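Local coordinates for spike protein P5 (Enterobacteria phage PRD1, PDB 1YQ5) that forms, as a homotrimer and together with proteins P31 and P2, the spike complexes at the fivefold vertices of the capsid and is essential for infectivity, at residues 3-13 / 132-142. Numbering follows the deposited sequence.
Sequences VTDALSLMYST and SNYIINITAAK
Ser-8 OG and Thr-139 OG1 lie 2.8 Å apart in a hydrogen bond joining a non-hydrogen-bonded pair. Small hydroxyl residues suit this buried spot: they satisfy each other while Ser-8 packs on Tyr-108 and Thr-139 on Leu-106 of the second subunit. The serine oxygen, turned away from its own N (chi1 -173°), has a further partner in water 2, whose O lies 2.8 Å from Asn-137 OD1 and donates to it. On the same face Ala-6 CB meets Ala-141 CB at 3.9 Å, small methyls that pack against Leu-60 (Ala-6) and Leu-106 (Ala-141) of the second subunit. Strands 5-11 and 135-142, the chain's first and last, run antiparallel inside one sheet of the Domain-2 jelly-roll, a fold consistent with the C1q/TNF-like family, here in a homotrimer. Paired backbone bonds at Leu-7/Ala-140, Leu-9/Ile-138 and Tyr-11/Ile-136 hold the register; Tyr-11 N to Ile-136 O is nearly straight (177°). On the other face Ile-136 lies alongside Tyr-11, its CD1 at the ring edge, while Ile-136 and Ile-138 reach Leu-124 and Phe-122 of the facing sheet. Tyr-11 OH is anchored by Asp-30 O. Where the strands end, Tyr-134 CE1 comes 3.4 Å from Ser-12 CA, and the Tyr-134 hydroxyl is hydrogen-bonded to Pro-18 O; water 3, over the ring's centre, links Thr-13 N to Tyr-134 O.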
loop_
_atom_site.group_PDB
_atom_site.type_symbol
_atom_site.label_atom_id
_atom_site.label_comp_id
_atom_site.label_asym_id
_atom_site.label_seq_id
_atom_site.Cartn_x
_atom_site.Cartn_y
_atom_site.Cartn_z
ATOM N N VAL A 3 -7.453 5.776 -16.176
ATOM C CA VAL A 3 -6.391 4.861 -16.580
ATOM C C VAL A 3 -6.792 4.130 -17.855
ATOM O O VAL A 3 -7.979 4.008 -18.167
ATOM C CB VAL A 3 -6.100 3.835 -15.465
ATOM C CG1 VAL A 3 -5.753 4.561 -14.177
ATOM C CG2 VAL A 3 -7.300 2.935 -15.254
ATOM N N THR A 4 -5.803 3.642 -18.591
ATOM C CA THR A 4 -6.068 2.942 -19.846
ATOM C C THR A 4 -6.518 1.502 -19.633
ATOM O O THR A 4 -7.338 0.981 -20.392
ATOM C CB THR A 4 -4.816 2.927 -20.737
ATOM O OG1 THR A 4 -3.774 2.198 -20.081
ATOM C CG2 THR A 4 -4.335 4.351 -21.000
ATOM N N ASP A 5 -5.978 0.859 -18.604
ATOM C CA ASP A 5 -6.327 -0.524 -18.318
ATOM C C ASP A 5 -6.427 -0.781 -16.827
ATOM O O ASP A 5 -5.639 -0.257 -16.040
ATOM C CB ASP A 5 -5.288 -1.469 -18.920
ATOM C CG ASP A 5 -5.072 -1.223 -20.395
ATOM O OD1 ASP A 5 -4.308 -0.297 -20.739
ATOM O OD2 ASP A 5 -5.680 -1.948 -21.204
ATOM N N ALA A 6 -7.401 -1.599 -16.450
ATOM C CA ALA A 6 -7.603 -1.943 -15.049
ATOM C C ALA A 6 -8.497 -3.163 -14.952
ATOM O O ALA A 6 -9.287 -3.450 -15.856
ATOM C CB ALA A 6 -8.236 -0.770 -14.300
ATOM N N LEU A 7 -8.362 -3.886 -13.849
ATOM C CA LEU A 7 -9.168 -5.071 -13.611
ATOM C C LEU A 7 -9.316 -5.237 -12.105
ATOM O O LEU A 7 -8.333 -5.212 -11.377
ATOM C CB LEU A 7 -8.492 -6.306 -14.209
ATOM C CG LEU A 7 -9.257 -7.620 -14.048
ATOM C CD1 LEU A 7 -10.576 -7.512 -14.793
ATOM C CD2 LEU A 7 -8.435 -8.784 -14.597
ATOM N N SER A 8 -10.554 -5.384 -11.647
ATOM C CA SER A 8 -10.833 -5.564 -10.229
ATOM C C SER A 8 -11.619 -6.861 -10.084
ATOM O O SER A 8 -12.643 -7.055 -10.743
ATOM C CB SER A 8 -11.633 -4.372 -9.695
ATOM O OG SER A 8 -11.785 -4.454 -8.287
ATOM N N LEU A 9 -11.135 -7.748 -9.221
ATOM C CA LEU A 9 -11.766 -9.042 -9.029
ATOM C C LEU A 9 -12.121 -9.347 -7.580
ATOM O O LEU A 9 -11.485 -8.851 -6.647
ATOM C CB LEU A 9 -10.831 -10.150 -9.527
ATOM C CG LEU A 9 -10.173 -9.996 -10.899
ATOM C CD1 LEU A 9 -9.095 -11.054 -11.065
ATOM C CD2 LEU A 9 -11.225 -10.112 -11.993
HETATM N N MSE A 10 -13.147 -10.174 -7.412
HETATM C CA MSE A 10 -13.577 -10.617 -6.096
HETATM C C MSE A 10 -13.418 -12.137 -6.167
HETATM O O MSE A 10 -14.059 -12.806 -6.983
HETATM C CB MSE A 10 -15.033 -10.222 -5.835
HETATM C CG MSE A 10 -15.468 -10.370 -4.377
HETATM SE SE MSE A 10 -15.830 -12.208 -3.894
HETATM C CE MSE A 10 -17.557 -12.351 -4.764
ATOM N N TYR A 11 -12.549 -12.660 -5.311
ATOM C CA TYR A 11 -12.207 -14.079 -5.259
ATOM C C TYR A 11 -12.710 -14.705 -3.955
ATOM O O TYR A 11 -12.427 -14.200 -2.869
ATOM C CB TYR A 11 -10.682 -14.177 -5.346
ATOM C CG TYR A 11 -10.084 -15.505 -5.750
ATOM C CD1 TYR A 11 -10.441 -16.127 -6.945
ATOM C CD2 TYR A 11 -9.073 -16.087 -4.983
ATOM C CE1 TYR A 11 -9.796 -17.294 -7.372
ATOM C CE2 TYR A 11 -8.422 -17.249 -5.398
ATOM C CZ TYR A 11 -8.785 -17.846 -6.594
ATOM O OH TYR A 11 -8.118 -18.976 -7.020
ATOM N N SER A 12 -13.459 -15.798 -4.068
ATOM C CA SER A 12 -14.001 -16.491 -2.896
ATOM C C SER A 12 -14.224 -17.955 -3.253
ATOM O O SER A 12 -14.010 -18.352 -4.396
ATOM C CB SER A 12 -15.344 -15.885 -2.492
ATOM O OG SER A 12 -16.332 -16.187 -3.466
ATOM N N THR A 13 -14.667 -18.752 -2.280
ATOM C CA THR A 13 -14.931 -20.165 -2.531
ATOM C C THR A 13 -16.057 -20.298 -3.554
ATOM O O THR A 13 -16.165 -21.312 -4.242
ATOM C CB THR A 13 -15.357 -20.910 -1.250
ATOM O OG1 THR A 13 -16.513 -20.276 -0.687
ATOM C CG2 THR A 13 -14.225 -20.917 -0.233
ATOM N N SER A 132 -11.211 -21.044 4.519
ATOM C CA SER A 132 -12.335 -21.564 3.751
ATOM C C SER A 132 -13.553 -20.653 3.872
ATOM O O SER A 132 -14.676 -21.064 3.584
ATOM C CB SER A 132 -12.696 -22.976 4.226
ATOM O OG SER A 132 -13.102 -22.962 5.582
ATOM N N ASN A 133 -13.322 -19.415 4.294
ATOM C CA ASN A 133 -14.399 -18.438 4.467
ATOM C C ASN A 133 -13.789 -17.072 4.184
ATOM O O ASN A 133 -13.895 -16.143 4.982
ATOM C CB ASN A 133 -14.926 -18.509 5.905
ATOM C CG ASN A 133 -15.900 -17.393 6.230
ATOM O OD1 ASN A 133 -16.780 -17.069 5.433
ATOM N ND2 ASN A 133 -15.753 -16.804 7.413
ATOM N N TYR A 134 -13.164 -16.963 3.018
ATOM C CA TYR A 134 -12.467 -15.749 2.630
ATOM C C TYR A 134 -13.099 -14.913 1.530
ATOM O O TYR A 134 -13.804 -15.418 0.662
ATOM C CB TYR A 134 -11.047 -16.125 2.197
ATOM C CG TYR A 134 -11.019 -17.105 1.037
ATOM C CD1 TYR A 134 -11.105 -16.659 -0.281
ATOM C CD2 TYR A 134 -10.956 -18.482 1.260
ATOM C CE1 TYR A 134 -11.132 -17.555 -1.350
ATOM C CE2 TYR A 134 -10.981 -19.389 0.197
ATOM C CZ TYR A 134 -11.072 -18.915 -1.103
ATOM O OH TYR A 134 -11.116 -19.794 -2.157
ATOM N N ILE A 135 -12.845 -13.613 1.601
ATOM C CA ILE A 135 -13.289 -12.685 0.578
ATOM C C ILE A 135 -11.993 -11.992 0.193
ATOM O O ILE A 135 -11.415 -11.240 0.981
ATOM C CB ILE A 135 -14.289 -11.642 1.094
ATOM C CG1 ILE A 135 -15.615 -12.320 1.445
ATOM C CG2 ILE A 135 -14.537 -10.593 0.002
ATOM C CD1 ILE A 135 -16.274 -12.997 0.253
ATOM N N ILE A 136 -11.521 -12.292 -1.008
ATOM C CA ILE A 136 -10.287 -11.725 -1.507
ATOM C C ILE A 136 -10.589 -10.796 -2.669
ATOM O O ILE A 136 -11.355 -11.138 -3.575
ATOM C CB ILE A 136 -9.322 -12.842 -1.981
ATOM C CG1 ILE A 136 -8.945 -13.728 -0.790
ATOM C CG2 ILE A 136 -8.074 -12.232 -2.620
ATOM C CD1 ILE A 136 -8.091 -14.926 -1.164
ATOM N N ASN A 137 -10.006 -9.606 -2.621
ATOM C CA ASN A 137 -10.180 -8.634 -3.685
ATOM C C ASN A 137 -8.812 -8.345 -4.272
ATOM O O ASN A 137 -7.848 -8.109 -3.540
ATOM C CB ASN A 137 -10.802 -7.347 -3.144
ATOM C CG ASN A 137 -12.288 -7.493 -2.878
ATOM O OD1 ASN A 137 -13.104 -7.467 -3.806
ATOM N ND2 ASN A 137 -12.644 -7.660 -1.617
ATOM N N ILE A 138 -8.734 -8.389 -5.596
ATOM C CA ILE A 138 -7.490 -8.129 -6.305
ATOM C C ILE A 138 -7.773 -7.093 -7.383
ATOM O O ILE A 138 -8.651 -7.286 -8.222
ATOM C CB ILE A 138 -6.948 -9.416 -6.957
ATOM C CG1 ILE A 138 -6.569 -10.424 -5.865
ATOM C CG2 ILE A 138 -5.759 -9.091 -7.844
ATOM C CD1 ILE A 138 -6.217 -11.809 -6.388
ATOM N N THR A 139 -7.039 -5.989 -7.343
ATOM C CA THR A 139 -7.223 -4.921 -8.312
ATOM C C THR A 139 -5.885 -4.451 -8.865
ATOM O O THR A 139 -4.935 -4.223 -8.115
ATOM C CB THR A 139 -7.940 -3.712 -7.675
ATOM O OG1 THR A 139 -9.242 -4.111 -7.231
ATOM C CG2 THR A 139 -8.075 -2.577 -8.680
ATOM N N ALA A 140 -5.815 -4.320 -10.183
ATOM C CA ALA A 140 -4.603 -3.857 -10.833
ATOM C C ALA A 140 -4.982 -2.802 -11.864
ATOM O O ALA A 140 -5.982 -2.940 -12.568
ATOM C CB ALA A 140 -3.886 -5.015 -11.505
ATOM N N ALA A 141 -4.185 -1.744 -11.936
ATOM C CA ALA A 141 -4.435 -0.673 -12.886
ATOM C C ALA A 141 -3.121 -0.167 -13.455
ATOM O O ALA A 141 -2.154 0.035 -12.723
ATOM C CB ALA A 141 -5.186 0.474 -12.210
ATOM N N LYS A 142 -3.088 0.015 -14.771
ATOM C CA LYS A 142 -1.903 0.524 -15.444
ATOM C C LYS A 142 -1.993 2.038 -15.317
ATOM O O LYS A 142 -2.894 2.647 -15.892
ATOM C CB LYS A 142 -1.926 0.119 -16.918
ATOM C CG LYS A 142 -0.691 0.525 -17.714
ATOM C CD LYS A 142 -0.805 0.068 -19.161
ATOM C CE LYS A 142 0.478 0.322 -19.933
ATOM N NZ LYS A 142 0.831 1.766 -19.953
HETATM O O HOH W 1 -3.112 4.598 -17.717
HETATM O O HOH W 2 -12.703 -5.782 -6.063
HETATM O O HOH W 3 -15.110 -17.773 0.326
HETATM O O HOH W 4 -16.740 -20.415 2.027
#